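Local coordinates for protein glycoside transferase (Listeria monocytogenes, PDB 6R2M) that is an extracellular glycoside hydrolase that probably cleaves glycosidic bonds in exopolysaccharide, at residues A[179-184]-A[216-221]; A[190-195]-A[199-204]. All blocks are in the same frame, centred on the assembly; numbering follows the deposited sequence.

Contact 1. Residues A[179-184]-A[216-221]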
# COMPACT_ATOMS: atom_id res chain seq x y z
N LEU A 179 -19.90 -2.14 0.15
CA LEU A 179 -20.61 -2.64 1.32
C LEU A 179 -19.69 -3.25 2.36
O LEU A 179 -19.93 -3.02 3.56
CB LEU A 179 -21.68 -3.66 0.90
CG LEU A 179 -22.69 -4.04 2.00
CD1 LEU A 179 -23.75 -2.96 2.10
CD2 LEU A 179 -23.34 -5.39 1.75
N PRO A 180 -18.63 -4.00 2.01
CA PRO A 180 -17.76 -4.54 3.08
C PRO A 180 -17.16 -3.46 3.96
O PRO A 180 -17.26 -3.55 5.19
CB PRO A 180 -16.69 -5.32 2.30
CG PRO A 180 -17.44 -5.79 1.07
CD PRO A 180 -18.35 -4.65 0.72
N ILE A 181 -16.56 -2.42 3.37
CA ILE A 181 -15.93 -1.40 4.21
C ILE A 181 -16.95 -0.46 4.84
O ILE A 181 -16.66 0.18 5.86
CB ILE A 181 -14.87 -0.64 3.38
CG1 ILE A 181 -13.90 0.14 4.28
CG2 ILE A 181 -15.52 0.29 2.36
CD1 ILE A 181 -13.02 -0.75 5.17
N GLN A 182 -18.16 -0.38 4.29
CA GLN A 182 -19.21 0.41 4.92
C GLN A 182 -19.79 -0.26 6.16
O GLN A 182 -20.33 0.44 7.02
CB GLN A 182 -20.35 0.67 3.95
CG GLN A 182 -20.02 1.68 2.87
CD GLN A 182 -21.04 1.67 1.73
OE1 GLN A 182 -21.92 0.83 1.69
NE2 GLN A 182 -20.90 2.61 0.80
N THR A 183 -19.68 -1.58 6.27
CA THR A 183 -20.40 -2.32 7.31
C THR A 183 -19.49 -3.07 8.28
O THR A 183 -20.00 -3.67 9.23
CB THR A 183 -21.39 -3.29 6.66
OG1 THR A 183 -20.72 -4.21 5.78
CG2 THR A 183 -22.41 -2.52 5.84
N VAL A 184 -18.17 -3.05 8.07
CA VAL A 184 -17.26 -3.72 8.99
C VAL A 184 -17.26 -3.02 10.34
O VAL A 184 -17.48 -1.80 10.44
CB VAL A 184 -15.84 -3.78 8.38
CG1 VAL A 184 -15.24 -2.38 8.28
CG2 VAL A 184 -14.92 -4.69 9.19
N ALA A 216 -8.36 0.78 8.55
CA ALA A 216 -8.85 2.00 9.18
C ALA A 216 -8.83 3.17 8.22
O ALA A 216 -9.73 4.01 8.23
CB ALA A 216 -8.00 2.33 10.41
N MET A 217 -7.78 3.26 7.39
CA MET A 217 -7.72 4.34 6.43
C MET A 217 -8.78 4.19 5.34
O MET A 217 -9.40 5.17 4.93
CB MET A 217 -6.31 4.44 5.84
CG MET A 217 -5.42 5.22 6.78
SD MET A 217 -3.80 5.60 6.14
CE MET A 217 -3.21 3.97 6.06
N ALA A 218 -9.00 2.96 4.86
CA ALA A 218 -10.07 2.74 3.89
C ALA A 218 -11.42 3.05 4.50
O ALA A 218 -12.31 3.58 3.83
CB ALA A 218 -10.02 1.30 3.38
N TYR A 219 -11.61 2.68 5.76
CA TYR A 219 -12.85 2.98 6.46
C TYR A 219 -13.12 4.48 6.45
O TYR A 219 -14.24 4.92 6.14
CB TYR A 219 -12.78 2.46 7.89
CG TYR A 219 -14.08 2.50 8.62
CD1 TYR A 219 -14.48 3.66 9.29
CD2 TYR A 219 -14.90 1.39 8.67
CE1 TYR A 219 -15.67 3.69 9.98
CE2 TYR A 219 -16.10 1.42 9.34
CZ TYR A 219 -16.48 2.57 9.99
OH TYR A 219 -17.66 2.58 10.67
N PHE A 220 -12.13 5.27 6.84
CA PHE A 220 -12.31 6.72 6.85
C PHE A 220 -12.54 7.25 5.45
O PHE A 220 -13.39 8.12 5.23
CB PHE A 220 -11.10 7.40 7.47
CG PHE A 220 -11.23 8.89 7.52
CD1 PHE A 220 -10.53 9.69 6.63
CD2 PHE A 220 -12.06 9.49 8.46
CE1 PHE A 220 -10.66 11.07 6.67
CE2 PHE A 220 -12.18 10.87 8.50
CZ PHE A 220 -11.48 11.66 7.61
N ASP A 221 -11.78 6.74 4.48
CA ASP A 221 -11.89 7.22 3.10
C ASP A 221 -13.29 7.02 2.55
O ASP A 221 -13.81 7.88 1.83
CB ASP A 221 -10.88 6.51 2.21
CG ASP A 221 -9.47 7.00 2.43
OD1 ASP A 221 -9.29 8.06 3.06
OD2 ASP A 221 -8.53 6.33 1.95
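Ile181 packs its CG1-CD1 branch against the backbone of helix 209-223 at Ala218 and Tyr219, a compact example of a short helix resting on a longer one. With CG1 anti to the backbone N (chi1 -163°), the CG1-CD1 arm reaches across to the second helix: CG1 comes within 3.7 Å of both N and CA of Tyr219, while CD1 lies 4.1 Å from CB of Ala218. The Ala218 methyl, pointing toward helix 179-183, meets both CG1 and CD1 of Ile181. Ile215 and Leu163 also touch Ile181, so this is the tightly packed and buried part of the contact.

The aromatic side chain of Tyr219 extends the interface past the end of helix 179-183. Tyr219 CD2 lies 3.5 Å from Ile181 O, which approaches the ring obliquely and also accepts a hydrogen bond from Asn223 ND2. The Val184 carbonyl sits at the ring edge, near its plane, with Val184 O 3.7 Å from Tyr219 CE2; from the same residue the methyl Val184 CG1 reaches Tyr219 CD2 at 3.8 Å. Between the two segments the joining is thus by van der Waals contact, without hydrogen bonds.

The helix-rich architecture is consistent with the (alpha/alpha)6 barrel of related glycoside hydrolases, and here the short helix 179-183 rests beside the longer helix 209-223. Helix 209-223 turns Met217 the other way, onto helix 262-274.

The looser side belongs to the residues of helix 179-183 that point away from helix 209-223. Thr183, exposed, turns its OG1 back to Leu179 O at 2.6 Å, with the donor tilted 35° from the carbonyl plane. Gln182, partly exposed, sends its NE2 beyond the segment to Glu222 OE2.

Contact 2. Residues A[190-195]-A[199-204]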
# COMPACT_ATOMS: atom_id res chain seq x y z
N PHE A 190 -10.48 -4.59 13.59
CA PHE A 190 -11.34 -4.92 12.46
C PHE A 190 -11.26 -6.41 12.14
O PHE A 190 -10.17 -7.01 12.19
CB PHE A 190 -10.90 -4.16 11.21
CG PHE A 190 -11.13 -2.68 11.27
CD1 PHE A 190 -12.35 -2.14 10.92
CD2 PHE A 190 -10.09 -1.82 11.63
CE1 PHE A 190 -12.54 -0.77 10.95
CE2 PHE A 190 -10.29 -0.45 11.67
CZ PHE A 190 -11.50 0.07 11.32
N THR A 191 -12.40 -6.99 11.79
CA THR A 191 -12.41 -8.27 11.09
C THR A 191 -11.84 -8.06 9.70
O THR A 191 -12.40 -7.29 8.91
CB THR A 191 -13.83 -8.81 10.96
OG1 THR A 191 -14.67 -7.77 10.46
CG2 THR A 191 -14.36 -9.31 12.28
N GLU A 192 -10.74 -8.74 9.38
CA GLU A 192 -10.01 -8.40 8.17
C GLU A 192 -10.59 -9.02 6.91
O GLU A 192 -10.27 -8.55 5.82
CB GLU A 192 -8.55 -8.85 8.29
CG GLU A 192 -7.81 -8.20 9.45
CD GLU A 192 -7.76 -9.08 10.69
OE1 GLU A 192 -8.67 -9.91 10.88
OE2 GLU A 192 -6.80 -8.94 11.48
N VAL A 193 -11.39 -10.07 7.03
CA VAL A 193 -11.75 -10.90 5.88
C VAL A 193 -13.25 -10.86 5.65
O VAL A 193 -14.04 -11.07 6.57
CB VAL A 193 -11.27 -12.35 6.06
CG1 VAL A 193 -11.63 -13.18 4.84
CG2 VAL A 193 -9.77 -12.40 6.29
N PHE A 194 -13.64 -10.63 4.40
CA PHE A 194 -15.03 -10.67 3.97
C PHE A 194 -15.18 -11.87 3.05
O PHE A 194 -14.46 -11.97 2.05
CB PHE A 194 -15.40 -9.34 3.30
CG PHE A 194 -16.83 -9.25 2.84
CD1 PHE A 194 -17.84 -8.92 3.72
CD2 PHE A 194 -17.14 -9.46 1.50
CE1 PHE A 194 -19.15 -8.83 3.29
CE2 PHE A 194 -18.46 -9.36 1.06
CZ PHE A 194 -19.46 -9.05 1.96
N GLN A 195 -16.03 -12.81 3.42
CA GLN A 195 -16.18 -14.04 2.65
C GLN A 195 -17.61 -14.53 2.82
O GLN A 195 -18.11 -14.57 3.95
CB GLN A 195 -15.19 -15.12 3.08
CG GLN A 195 -15.34 -16.44 2.31
CD GLN A 195 -14.30 -17.47 2.69
OE1 GLN A 195 -13.63 -17.34 3.71
NE2 GLN A 195 -14.14 -18.50 1.86
N PHE A 199 -18.15 -11.50 7.81
CA PHE A 199 -16.83 -11.05 8.25
C PHE A 199 -16.19 -12.09 9.16
O PHE A 199 -16.87 -12.70 9.99
CB PHE A 199 -16.92 -9.73 9.00
CG PHE A 199 -17.35 -8.57 8.15
CD1 PHE A 199 -16.43 -7.91 7.35
CD2 PHE A 199 -18.66 -8.14 8.17
CE1 PHE A 199 -16.83 -6.82 6.59
CE2 PHE A 199 -19.07 -7.06 7.40
CZ PHE A 199 -18.15 -6.39 6.61
N GLN A 200 -14.88 -12.25 9.03
CA GLN A 200 -14.11 -13.11 9.90
C GLN A 200 -12.74 -12.49 10.13
O GLN A 200 -12.30 -11.62 9.37
CB GLN A 200 -13.96 -14.52 9.30
CG GLN A 200 -13.13 -14.54 8.02
CD GLN A 200 -13.91 -14.93 6.77
OE1 GLN A 200 -14.99 -14.40 6.50
NE2 GLN A 200 -13.32 -15.82 5.97
N TYR A 201 -12.09 -12.92 11.21
CA TYR A 201 -10.72 -12.48 11.46
C TYR A 201 -9.74 -13.31 10.65
O TYR A 201 -9.98 -14.47 10.31
CB TYR A 201 -10.38 -12.55 12.96
CG TYR A 201 -11.08 -11.50 13.82
CD1 TYR A 201 -10.64 -10.17 13.85
CD2 TYR A 201 -12.19 -11.83 14.59
CE1 TYR A 201 -11.29 -9.21 14.62
CE2 TYR A 201 -12.83 -10.89 15.37
CZ TYR A 201 -12.37 -9.59 15.40
OH TYR A 201 -13.02 -8.65 16.17
N ALA A 202 -8.61 -12.69 10.33
CA ALA A 202 -7.61 -13.35 9.49
C ALA A 202 -6.91 -14.47 10.23
O ALA A 202 -6.48 -15.45 9.61
CB ALA A 202 -6.59 -12.32 9.00
N ASP A 203 -6.78 -14.35 11.55
CA ASP A 203 -6.02 -15.27 12.37
C ASP A 203 -6.79 -15.50 13.66
O ASP A 203 -7.48 -14.60 14.14
CB ASP A 203 -4.62 -14.71 12.67
CG ASP A 203 -3.75 -15.67 13.46
OD1 ASP A 203 -3.16 -16.57 12.84
OD2 ASP A 203 -3.67 -15.52 14.69
N PRO A 204 -6.72 -16.71 14.23
CA PRO A 204 -7.52 -16.97 15.44
C PRO A 204 -7.10 -16.15 16.65
O PRO A 204 -7.91 -15.99 17.57
CB PRO A 204 -7.34 -18.48 15.68
CG PRO A 204 -6.37 -18.96 14.67
CD PRO A 204 -6.29 -17.95 13.57
O HOH W 1 -6.83 -11.49 12.84
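A beta hairpin with a classic bulge joins these segments: Glu192, just before strand 193-195, and Val193, its first residue, both face Gln200. Val193 and Gln200 form the antiparallel hydrogen-bonded pair, with Val193 N to Gln200 O at 3.0 Å and Gln200 N to Val193 O at 2.9 Å. On their face of the sheet, the Gln200 chain bends at chi2 (-114°) over the CG1 methyl of Val193, and this brings its NE2 to Gln195 OE1 at 2.7 Å. That bond uses a lone pair, and the two amides lie nearly coplanar.

Phe194 and Phe199, the non-hydrogen-bonded pair, carry the other face. Their rings meet edge-to-face, the edge of Phe194 turned toward the face of Phe199, with planes at 61°. Beyond the strands, Thr191 CG2 sits over the centre of the Tyr201 ring in a CH-pi contact, 3.7 Å from the centroid; Arg250 adds a cation-pi contact to the same ring.

From within the bulge, Glu192 OE1 accepts a hydrogen bond from Ala202 N at 2.8 Å, the donor lying above the carboxylate plane, 52° out of it. A water accepts from Asp203 N at 3.1 Å and probably donates to Glu192 OE2 at 2.9 Å. Donors from Ala202, the water and, weakly, Gln212 would partly offset the cost of burying this carboxylate.

Overall arrangement
The centres of contacts 1 and 2 lie about 13 Å apart, on the same side of the chain's centre. Along the chain, contact 2 is nested within the loop that contact 1 closes: helix 179-183 leads to the hairpin of strands 193-195 and 198-200, and the chain then returns as helix 209-223. The two also touch directly, through Phe199 against Pro180 and Thr183, and through Val184 against Thr191. Helix 209-223 meets both, since Phe190 packs on Ala216. The hairpin joins strand 158-159 in a three-stranded antiparallel sheet, and through these contacts the hairpin segments pack against helices 179-183 and 209-223.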